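KLLA0B12012p (Kluyveromyces lactis, PDB 6Y3P) is the C-terminal, ATP-grasp part of Pby1, a direct partner of the mRNA decapping enzyme Dcp2, and probably binds ATP and a metal ion. Local coordinates at residues 62-67 and 73-78; 86-91 and 314-319; 99-104 and 300-305. One frame throughout, in Å; residues are numbered along the deposited sequence.

Interaction 1. Residues 62-67 and 73-78; sequences QLMSNQ and SYIYRK
Apolar contact carries this short return of the chain: Ile-75 reaches back from the loop after strand 69-71 and sets its longer branch against Leu-63 and Met-64 of helix 60-65. CD1 of Ile-75 sits 3.6 Å from CB of Met-64, the two side chains crossing nearly at right angles. CG1 of Ile-75 lies 3.7 Å from CD2 of Leu-63, and here the side chains slide past one another in opposite directions. Leu-63 holds CG anti to its own amide nitrogen (chi1 180°), which carries CD2 out to the loop; the same methyl rests 3.5 Å from the carbonyl O of Ser-73.

Polar groups bond within their own segment or to other parts of the chain. ND2 of Asn-66 donates to OE1 of Gln-62 at 3.1 Å and also to O of Ile-45; with its backbone N on O of Gln-62, Asn-66 is tied to Gln-62 twice. OG of Ser-73 donates to O of Tyr-74 at 3.1 Å.

Leu-63 also packs on Tyr-69 and Ala-71 of strand 69-71, an outer strand of the parallel sheet. The whole is a local helix-strand-loop return, the loop after this edge strand folding back on the helix that precedes it.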
loop_
_atom_site.group_PDB
_atom_site.type_symbol
_atom_site.label_atom_id
_atom_site.label_comp_id
_atom_site.label_asym_id
_atom_site.label_seq_id
_atom_site.Cartn_x
_atom_site.Cartn_y
_atom_site.Cartn_z
ATOM N N GLN A 62 -14.072 -21.477 4.558
ATOM C CA GLN A 62 -14.832 -21.348 5.810
ATOM C C GLN A 62 -15.211 -19.883 6.115
ATOM O O GLN A 62 -16.080 -19.630 6.946
ATOM C CB GLN A 62 -14.051 -21.968 6.977
ATOM C CG GLN A 62 -14.359 -23.424 7.183
ATOM C CD GLN A 62 -15.155 -23.648 8.433
ATOM O OE1 GLN A 62 -16.341 -23.329 8.510
ATOM N NE2 GLN A 62 -14.529 -24.252 9.426
ATOM N N LEU A 63 -14.547 -18.930 5.447
ATOM C CA LEU A 63 -14.797 -17.502 5.601
ATOM C C LEU A 63 -15.984 -17.093 4.734
ATOM O O LEU A 63 -16.778 -16.236 5.136
ATOM C CB LEU A 63 -13.521 -16.706 5.231
ATOM C CG LEU A 63 -13.541 -15.178 5.314
ATOM C CD1 LEU A 63 -13.695 -14.683 6.757
ATOM C CD2 LEU A 63 -12.271 -14.615 4.729
ATOM N N MET A 64 -16.095 -17.692 3.537
ATOM C CA MET A 64 -17.187 -17.377 2.618
ATOM C C MET A 64 -18.429 -18.241 2.831
ATOM O O MET A 64 -19.485 -17.902 2.301
ATOM C CB MET A 64 -16.727 -17.411 1.156
ATOM C CG MET A 64 -16.176 -18.733 0.723
ATOM S SD MET A 64 -15.777 -18.674 -1.023
ATOM C CE MET A 64 -14.346 -19.730 -1.061
ATOM N N SER A 65 -18.314 -19.313 3.627
ATOM C CA SER A 65 -19.413 -20.249 3.886
ATOM C C SER A 65 -19.915 -20.273 5.335
ATOM O O SER A 65 -21.069 -20.669 5.577
ATOM C CB SER A 65 -19.019 -21.661 3.459
ATOM O OG SER A 65 -18.072 -22.259 4.330
ATOM N N ASN A 66 -19.031 -19.928 6.300
ATOM C CA ASN A 66 -19.387 -19.936 7.714
ATOM C C ASN A 66 -19.311 -18.548 8.292
ATOM O O ASN A 66 -18.251 -17.907 8.281
ATOM C CB ASN A 66 -18.549 -20.940 8.512
ATOM C CG ASN A 66 -19.081 -21.286 9.885
ATOM O OD1 ASN A 66 -19.947 -20.615 10.454
ATOM N ND2 ASN A 66 -18.557 -22.348 10.460
ATOM N N GLN A 67 -20.447 -18.085 8.808
ATOM C CA GLN A 67 -20.539 -16.759 9.391
ATOM C C GLN A 67 -19.996 -16.693 10.808
ATOM O O GLN A 67 -19.856 -15.601 11.358
ATOM C CB GLN A 67 -21.964 -16.214 9.280
ATOM C CG GLN A 67 -22.308 -15.759 7.855
ATOM C CD GLN A 67 -21.222 -14.920 7.204
ATOM O OE1 GLN A 67 -20.362 -15.432 6.473
ATOM N NE2 GLN A 67 -21.230 -13.617 7.465
ATOM N N SER A 73 -8.218 -11.337 7.027
ATOM C CA SER A 73 -8.027 -11.162 5.590
ATOM C C SER A 73 -9.351 -11.152 4.865
ATOM O O SER A 73 -10.304 -11.826 5.299
ATOM C CB SER A 73 -7.165 -12.274 4.989
ATOM O OG SER A 73 -6.757 -11.927 3.675
ATOM N N TYR A 74 -9.374 -10.443 3.710
ATOM C CA TYR A 74 -10.506 -10.438 2.792
ATOM C C TYR A 74 -10.195 -11.449 1.698
ATOM O O TYR A 74 -9.054 -11.909 1.599
ATOM C CB TYR A 74 -10.785 -9.042 2.215
ATOM C CG TYR A 74 -11.429 -8.100 3.202
ATOM C CD1 TYR A 74 -10.658 -7.334 4.067
ATOM C CD2 TYR A 74 -12.810 -7.927 3.232
ATOM C CE1 TYR A 74 -11.243 -6.465 4.981
ATOM C CE2 TYR A 74 -13.410 -7.048 4.132
ATOM C CZ TYR A 74 -12.619 -6.308 4.997
ATOM O OH TYR A 74 -13.196 -5.430 5.880
ATOM N N ILE A 75 -11.213 -11.837 0.914
ATOM C CA ILE A 75 -11.063 -12.832 -0.141
ATOM C C ILE A 75 -10.670 -12.186 -1.475
ATOM O O ILE A 75 -9.682 -12.604 -2.079
ATOM C CB ILE A 75 -12.325 -13.719 -0.223
ATOM C CG1 ILE A 75 -12.388 -14.652 1.005
ATOM C CG2 ILE A 75 -12.345 -14.549 -1.517
ATOM C CD1 ILE A 75 -13.658 -15.462 1.164
ATOM N N TYR A 76 -11.438 -11.173 -1.925
ATOM C CA TYR A 76 -11.228 -10.489 -3.201
ATOM C C TYR A 76 -10.571 -9.142 -2.981
ATOM O O TYR A 76 -11.251 -8.164 -2.687
ATOM C CB TYR A 76 -12.560 -10.333 -3.977
ATOM C CG TYR A 76 -13.225 -11.641 -4.346
ATOM C CD1 TYR A 76 -12.719 -12.440 -5.370
ATOM C CD2 TYR A 76 -14.334 -12.102 -3.650
ATOM C CE1 TYR A 76 -13.298 -13.662 -5.688
ATOM C CE2 TYR A 76 -14.941 -13.308 -3.977
ATOM C CZ TYR A 76 -14.424 -14.084 -5.005
ATOM O OH TYR A 76 -15.022 -15.274 -5.346
ATOM N N ARG A 77 -9.253 -9.081 -3.104
ATOM C CA ARG A 77 -8.580 -7.822 -2.889
ATOM C C ARG A 77 -7.500 -7.520 -3.958
ATOM O O ARG A 77 -6.763 -6.549 -3.820
ATOM C CB ARG A 77 -8.054 -7.747 -1.441
ATOM C CG ARG A 77 -6.851 -8.593 -1.117
ATOM C CD ARG A 77 -7.166 -9.844 -0.321
ATOM N NE ARG A 77 -6.072 -10.796 -0.532
ATOM C CZ ARG A 77 -5.050 -10.972 0.297
ATOM N NH1 ARG A 77 -4.072 -11.815 -0.015
ATOM N NH2 ARG A 77 -5.005 -10.322 1.452
ATOM N N LYS A 78 -7.461 -8.314 -5.040
ATOM C CA LYS A 78 -6.532 -8.209 -6.181
ATOM C C LYS A 78 -6.581 -6.835 -6.855
ATOM O O LYS A 78 -5.547 -6.326 -7.289
ATOM C CB LYS A 78 -6.825 -9.340 -7.190
ATOM C CG LYS A 78 -6.419 -9.091 -8.636
ATOM C CD LYS A 78 -6.291 -10.390 -9.389
ATOM C CE LYS A 78 -5.901 -10.139 -10.813
ATOM N NZ LYS A 78 -5.538 -11.394 -11.522
#

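Interaction 2. Residues 86-91 and 314-319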
loop_
_atom_site.group_PDB
_atom_site.type_symbol
_atom_site.label_atom_id
_atom_site.label_comp_id
_atom_site.label_asym_id
_atom_site.label_seq_id
_atom_site.Cartn_x
_atom_site.Cartn_y
_atom_site.Cartn_z
ATOM N N LEU A 86 -4.623 -2.110 -9.619
ATOM C CA LEU A 86 -4.829 -0.884 -8.843
ATOM C C LEU A 86 -5.006 0.268 -9.819
ATOM O O LEU A 86 -5.991 1.002 -9.713
ATOM C CB LEU A 86 -3.625 -0.602 -7.896
ATOM C CG LEU A 86 -3.725 0.619 -6.974
ATOM C CD1 LEU A 86 -4.800 0.420 -5.900
ATOM C CD2 LEU A 86 -2.391 0.909 -6.303
ATOM N N SER A 87 -4.069 0.377 -10.801
ATOM C CA SER A 87 -4.068 1.377 -11.861
ATOM C C SER A 87 -5.401 1.362 -12.572
ATOM O O SER A 87 -6.048 2.404 -12.627
ATOM C CB SER A 87 -2.918 1.143 -12.838
ATOM O OG SER A 87 -1.858 2.067 -12.631
ATOM N N HIS A 88 -5.876 0.171 -12.982
ATOM C CA HIS A 88 -7.161 0.013 -13.661
ATOM C C HIS A 88 -8.321 0.436 -12.802
ATOM O O HIS A 88 -9.205 1.127 -13.299
ATOM C CB HIS A 88 -7.342 -1.399 -14.218
ATOM C CG HIS A 88 -6.563 -1.627 -15.475
ATOM N ND1 HIS A 88 -7.080 -1.283 -16.720
ATOM C CD2 HIS A 88 -5.307 -2.110 -15.640
ATOM C CE1 HIS A 88 -6.136 -1.590 -17.598
ATOM N NE2 HIS A 88 -5.049 -2.089 -16.997
ATOM N N THR A 89 -8.299 0.092 -11.511
ATOM C CA THR A 89 -9.348 0.499 -10.563
ATOM C C THR A 89 -9.429 2.034 -10.495
ATOM O O THR A 89 -10.524 2.584 -10.604
ATOM C CB THR A 89 -9.101 -0.077 -9.148
ATOM O OG1 THR A 89 -8.538 -1.380 -9.243
ATOM C CG2 THR A 89 -10.370 -0.134 -8.316
ATOM N N ILE A 90 -8.275 2.709 -10.347
ATOM C CA ILE A 90 -8.212 4.167 -10.242
ATOM C C ILE A 90 -8.625 4.826 -11.568
ATOM O O ILE A 90 -9.515 5.682 -11.540
ATOM C CB ILE A 90 -6.855 4.681 -9.668
ATOM C CG1 ILE A 90 -6.726 4.236 -8.193
ATOM C CG2 ILE A 90 -6.717 6.217 -9.802
ATOM C CD1 ILE A 90 -5.406 4.435 -7.523
ATOM N N HIS A 91 -8.044 4.385 -12.714
ATOM C CA HIS A 91 -8.374 4.923 -14.040
ATOM C C HIS A 91 -9.854 4.891 -14.335
ATOM O O HIS A 91 -10.395 5.903 -14.797
ATOM C CB HIS A 91 -7.628 4.198 -15.168
ATOM C CG HIS A 91 -6.139 4.239 -15.070
ATOM N ND1 HIS A 91 -5.475 5.293 -14.454
ATOM C CD2 HIS A 91 -5.223 3.346 -15.524
ATOM C CE1 HIS A 91 -4.185 4.997 -14.528
ATOM N NE2 HIS A 91 -3.980 3.839 -15.173
ATOM N N VAL A 314 -16.356 -0.188 -8.802
ATOM C CA VAL A 314 -15.960 -0.432 -10.206
ATOM C C VAL A 314 -16.826 -1.494 -10.891
ATOM O O VAL A 314 -17.236 -2.480 -10.268
ATOM C CB VAL A 314 -14.455 -0.712 -10.452
ATOM C CG1 VAL A 314 -13.671 0.590 -10.586
ATOM C CG2 VAL A 314 -13.865 -1.606 -9.373
ATOM N N ASP A 315 -17.116 -1.244 -12.181
ATOM C CA ASP A 315 -17.918 -2.091 -13.072
ATOM C C ASP A 315 -17.087 -3.280 -13.584
ATOM O O ASP A 315 -17.630 -4.165 -14.255
ATOM C CB ASP A 315 -18.460 -1.264 -14.258
ATOM C CG ASP A 315 -18.836 0.171 -13.924
ATOM O OD1 ASP A 315 -17.914 0.981 -13.655
ATOM O OD2 ASP A 315 -20.046 0.493 -13.969
ATOM N N ARG A 316 -15.769 -3.279 -13.268
ATOM C CA ARG A 316 -14.767 -4.304 -13.601
ATOM C C ARG A 316 -14.440 -5.111 -12.311
ATOM O O ARG A 316 -15.293 -5.192 -11.416
ATOM C CB ARG A 316 -13.474 -3.651 -14.167
ATOM C CG ARG A 316 -13.659 -2.383 -15.004
ATOM C CD ARG A 316 -12.361 -1.600 -15.115
ATOM N NE ARG A 316 -11.510 -2.107 -16.194
ATOM C CZ ARG A 316 -10.416 -1.499 -16.643
ATOM N NH1 ARG A 316 -10.023 -0.345 -16.114
ATOM N NH2 ARG A 316 -9.712 -2.034 -17.632
ATOM N N LEU A 317 -13.218 -5.706 -12.230
ATOM C CA LEU A 317 -12.705 -6.461 -11.081
ATOM C C LEU A 317 -12.808 -5.551 -9.859
ATOM O O LEU A 317 -12.271 -4.439 -9.881
ATOM C CB LEU A 317 -11.226 -6.829 -11.326
ATOM C CG LEU A 317 -10.663 -8.084 -10.656
ATOM C CD1 LEU A 317 -9.302 -8.399 -11.198
ATOM C CD2 LEU A 317 -10.539 -7.935 -9.147
ATOM N N ASN A 318 -13.524 -5.995 -8.816
ATOM C CA ASN A 318 -13.703 -5.168 -7.627
ATOM C C ASN A 318 -13.353 -5.857 -6.306
ATOM O O ASN A 318 -13.213 -7.079 -6.235
ATOM C CB ASN A 318 -15.118 -4.554 -7.562
ATOM C CG ASN A 318 -16.305 -5.458 -7.749
ATOM O OD1 ASN A 318 -16.231 -6.692 -7.645
ATOM N ND2 ASN A 318 -17.451 -4.834 -8.003
ATOM N N PHE A 319 -13.168 -5.025 -5.264
ATOM C CA PHE A 319 -12.899 -5.422 -3.892
ATOM C C PHE A 319 -14.247 -5.795 -3.313
ATOM O O PHE A 319 -15.177 -4.993 -3.396
ATOM C CB PHE A 319 -12.273 -4.248 -3.126
ATOM C CG PHE A 319 -12.077 -4.464 -1.647
ATOM C CD1 PHE A 319 -11.059 -5.285 -1.176
ATOM C CD2 PHE A 319 -12.892 -3.826 -0.723
ATOM C CE1 PHE A 319 -10.883 -5.489 0.194
ATOM C CE2 PHE A 319 -12.698 -4.011 0.647
ATOM C CZ PHE A 319 -11.703 -4.847 1.096
#
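The backbones come closest at Thr-89 and Val-314, whose CA atoms are 6.7 Å apart, where the loop leaving helix 290-313 passes alongside helix 83-95. Two unlike contacts, one polar and one apolar, join them. At the outer one, Arg-316 stretches back to His-88 and sets its guanidinium group steeply against the imidazole, the two planes 79° apart. NH2 of Arg-316 gives a weak, bent hydrogen bond to ND1 of His-88, 2.9 Å long with an N-H...N angle of 123°, approaching the ring obliquely. NH1 of Arg-316 lies at the edge of the ring, in its plane, while CB of His-88 sits over one face of the guanidinium, 3.4 Å from NH1. The arginine chain is bent at chi3 (84°), which turns its planar end onto the histidine. Were His-88 an alanine, NH2 of Arg-316 would probably lose this acceptor and the guanidinium the ring that limits its turning.

Deeper in, the contact is methyl against methyl: CG2 of Thr-89 meets CG2 of Val-314 at 3.9 Å, with the side chains crossing at about a right angle. CG1 of Val-314 also lies 3.7 Å from the carbonyl O of Thr-89. The threonine hydroxyl is turned to the carbonyl O of Tyr-85, one turn back in its helix, with that of Ala-79 also within bonding range.

In this helix-loop packing of the tubulin-tyrosine ligase family region, helix 83-95 packs on helix 290-313, through Leu-86 and Ile-90 on Leu-307, and on the loop just after it, where Val-314 and Arg-316 also touch Ser-92 of helix 83-95.

Interaction 3. Residues 99-104 and 300-305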
loop_
_atom_site.group_PDB
_atom_site.type_symbol
_atom_site.label_atom_id
_atom_site.label_comp_id
_atom_site.label_asym_id
_atom_site.label_seq_id
_atom_site.Cartn_x
_atom_site.Cartn_y
_atom_site.Cartn_z
ATOM N N GLU A 99 -13.136 15.462 -9.902
ATOM C CA GLU A 99 -12.675 16.251 -8.746
ATOM C C GLU A 99 -11.860 15.460 -7.708
ATOM O O GLU A 99 -11.206 16.082 -6.867
ATOM C CB GLU A 99 -13.826 17.030 -8.060
ATOM C CG GLU A 99 -15.089 16.254 -7.716
ATOM C CD GLU A 99 -16.280 17.147 -7.406
ATOM O OE1 GLU A 99 -16.605 18.025 -8.241
ATOM O OE2 GLU A 99 -16.893 16.970 -6.328
ATOM N N SER A 100 -11.867 14.114 -7.805
ATOM C CA SER A 100 -11.183 13.176 -6.922
ATOM C C SER A 100 -9.676 13.451 -6.779
ATOM O O SER A 100 -8.997 13.777 -7.769
ATOM C CB SER A 100 -11.444 11.739 -7.379
ATOM O OG SER A 100 -10.898 10.736 -6.535
ATOM N N ILE A 101 -9.170 13.324 -5.526
ATOM C CA ILE A 101 -7.744 13.488 -5.164
ATOM C C ILE A 101 -6.899 12.459 -5.934
ATOM O O ILE A 101 -5.763 12.754 -6.297
ATOM C CB ILE A 101 -7.530 13.419 -3.609
ATOM C CG1 ILE A 101 -6.105 13.854 -3.206
ATOM C CG2 ILE A 101 -7.901 12.040 -3.028
ATOM C CD1 ILE A 101 -5.891 14.220 -1.810
ATOM N N LEU A 102 -7.498 11.296 -6.262
ATOM C CA LEU A 102 -6.855 10.203 -6.998
ATOM C C LEU A 102 -6.359 10.581 -8.414
ATOM O O LEU A 102 -5.510 9.879 -8.956
ATOM C CB LEU A 102 -7.775 8.964 -7.039
ATOM C CG LEU A 102 -7.976 8.243 -5.681
ATOM C CD1 LEU A 102 -8.787 6.973 -5.859
ATOM C CD2 LEU A 102 -6.636 7.916 -5.008
ATOM N N ASN A 103 -6.861 11.709 -8.981
ATOM C CA ASN A 103 -6.434 12.275 -10.258
ATOM C C ASN A 103 -5.045 12.889 -10.120
ATOM O O ASN A 103 -4.398 13.137 -11.134
ATOM C CB ASN A 103 -7.388 13.397 -10.681
ATOM C CG ASN A 103 -8.650 12.937 -11.338
ATOM O OD1 ASN A 103 -8.652 12.540 -12.506
ATOM N ND2 ASN A 103 -9.762 13.066 -10.620
ATOM N N ARG A 104 -4.627 13.210 -8.867
ATOM C CA ARG A 104 -3.328 13.803 -8.535
ATOM C C ARG A 104 -2.457 12.898 -7.670
ATOM O O ARG A 104 -1.273 12.796 -7.928
ATOM C CB ARG A 104 -3.503 15.162 -7.817
ATOM C CG ARG A 104 -2.929 16.355 -8.586
ATOM C CD ARG A 104 -1.412 16.283 -8.810
ATOM N NE ARG A 104 -0.863 17.526 -9.366
ATOM C CZ ARG A 104 0.410 17.696 -9.714
ATOM N NH1 ARG A 104 1.280 16.700 -9.587
ATOM N NH2 ARG A 104 0.821 18.862 -10.197
ATOM N N ILE A 300 -3.742 11.869 2.772
ATOM C CA ILE A 300 -3.719 10.403 2.933
ATOM C C ILE A 300 -5.139 9.848 3.199
ATOM O O ILE A 300 -5.560 8.875 2.564
ATOM C CB ILE A 300 -2.653 9.949 3.976
ATOM C CG1 ILE A 300 -1.251 10.007 3.325
ATOM C CG2 ILE A 300 -2.956 8.526 4.510
ATOM C CD1 ILE A 300 -0.011 10.037 4.265
ATOM N N HIS A 301 -5.870 10.479 4.109
ATOM C CA HIS A 301 -7.229 10.063 4.459
ATOM C C HIS A 301 -8.137 10.204 3.289
ATOM O O HIS A 301 -8.984 9.360 3.091
ATOM C CB HIS A 301 -7.767 10.938 5.579
ATOM C CG HIS A 301 -7.081 10.731 6.875
ATOM N ND1 HIS A 301 -7.573 11.274 8.030
ATOM C CD2 HIS A 301 -5.968 10.028 7.163
ATOM C CE1 HIS A 301 -6.755 10.879 8.986
ATOM N NE2 HIS A 301 -5.788 10.117 8.507
ATOM N N GLU A 302 -7.974 11.266 2.506
ATOM C CA GLU A 302 -8.780 11.473 1.326
ATOM C C GLU A 302 -8.526 10.422 0.257
ATOM O O GLU A 302 -9.482 9.886 -0.306
ATOM C CB GLU A 302 -8.586 12.902 0.803
ATOM C CG GLU A 302 -9.739 13.414 -0.034
ATOM C CD GLU A 302 -11.154 13.177 0.473
ATOM O OE1 GLU A 302 -11.388 13.194 1.706
ATOM O OE2 GLU A 302 -12.041 12.999 -0.391
ATOM N N ALA A 303 -7.244 10.096 0.017
ATOM C CA ALA A 303 -6.801 9.132 -0.991
ATOM C C ALA A 303 -7.238 7.694 -0.682
ATOM O O ALA A 303 -7.682 6.977 -1.593
ATOM C CB ALA A 303 -5.299 9.224 -1.191
ATOM N N VAL A 304 -7.149 7.298 0.613
ATOM C CA VAL A 304 -7.571 5.995 1.128
ATOM C C VAL A 304 -9.113 5.820 0.933
ATOM O O VAL A 304 -9.556 4.805 0.409
ATOM C CB VAL A 304 -7.128 5.803 2.618
ATOM C CG1 VAL A 304 -7.857 4.637 3.254
ATOM C CG2 VAL A 304 -5.608 5.602 2.740
ATOM N N SER A 305 -9.901 6.825 1.353
ATOM C CA SER A 305 -11.373 6.890 1.271
ATOM C C SER A 305 -11.846 6.750 -0.186
ATOM O O SER A 305 -12.726 5.951 -0.478
ATOM C CB SER A 305 -11.865 8.212 1.865
ATOM O OG SER A 305 -13.259 8.368 1.672
HETATM O O HOH W 1 -11.306 13.596 -3.339
#
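This is a loop-on-helix contact, chiefly apolar and bridged by one water, in which the 3-10 turn 101-103 between helix 83-95 and strand 109-113 rests on helix 290-313. The approach is close, with the CA atoms of Leu-102 and Ala-303 only 6.1 Å apart; the small side chain of the alanine probably lets the turn come down onto the helix backbone.

Ile-101 makes the broadest contact. Its CG2 methyl sits 3.7 Å from N of Ala-303 and equally near C of Glu-302, so that it bears on the peptide link joining them. With CG1 anti to the backbone N of Ile-101 (chi1 -169°), the longer branch leads to CD1, 4.0 Å from CB of Glu-302. The two side chains cross at a slant, the isoleucine methyls resting against the aliphatic part of the glutamate. Next to it, CD2 of Leu-102 reaches the carbonyl O of Ala-303 at 3.7 Å and lies near the alanine methyl as well.

Glu-302 bends at chi2 (45°), and its carboxylate turns back to a water that donates to OE2 of Glu-302 and accepts from N of Ile-101, both at 3.1 Å. This water gives the first amide of the 3-10 turn an acceptor and ties it to the helix.

The turn is fastened within itself too: O of Ser-100 accepts from both N and ND2 of Asn-103, the latter at 3.0 Å, both from the same face of its carbonyl plane. OG of Ser-100 bonds to Glu-306 farther along the helix, and Leu-102 also packs on Ile-90 and Val-94. On its other side helix 290-313 lies against strands 228-239 and 391-396, the layering of helix on antiparallel sheet expected of an ATP-grasp domain.

Along the chain, interaction 1 closes first, and interaction 3 is then nested inside the long loop closed by interaction 2. Centres of interactions 1 and 2 lie 19 Å apart and those of 2 and 3 lie 15 Å apart, whereas 1 and 3 do not touch. Phe-319 makes the first join, packing on Tyr-74 and Arg-77; Ile-90 against Leu-102 makes the second. In interaction 2 helix 83-95 meets the loop after helix 290-313; in interaction 3 helix 290-313 meets the loop after helix 83-95. Interaction 1 is local, at the edge of the parallel sheet, whereas 2 and 3 join segments some 200 residues apart, all within the tubulin-tyrosine ligase family region.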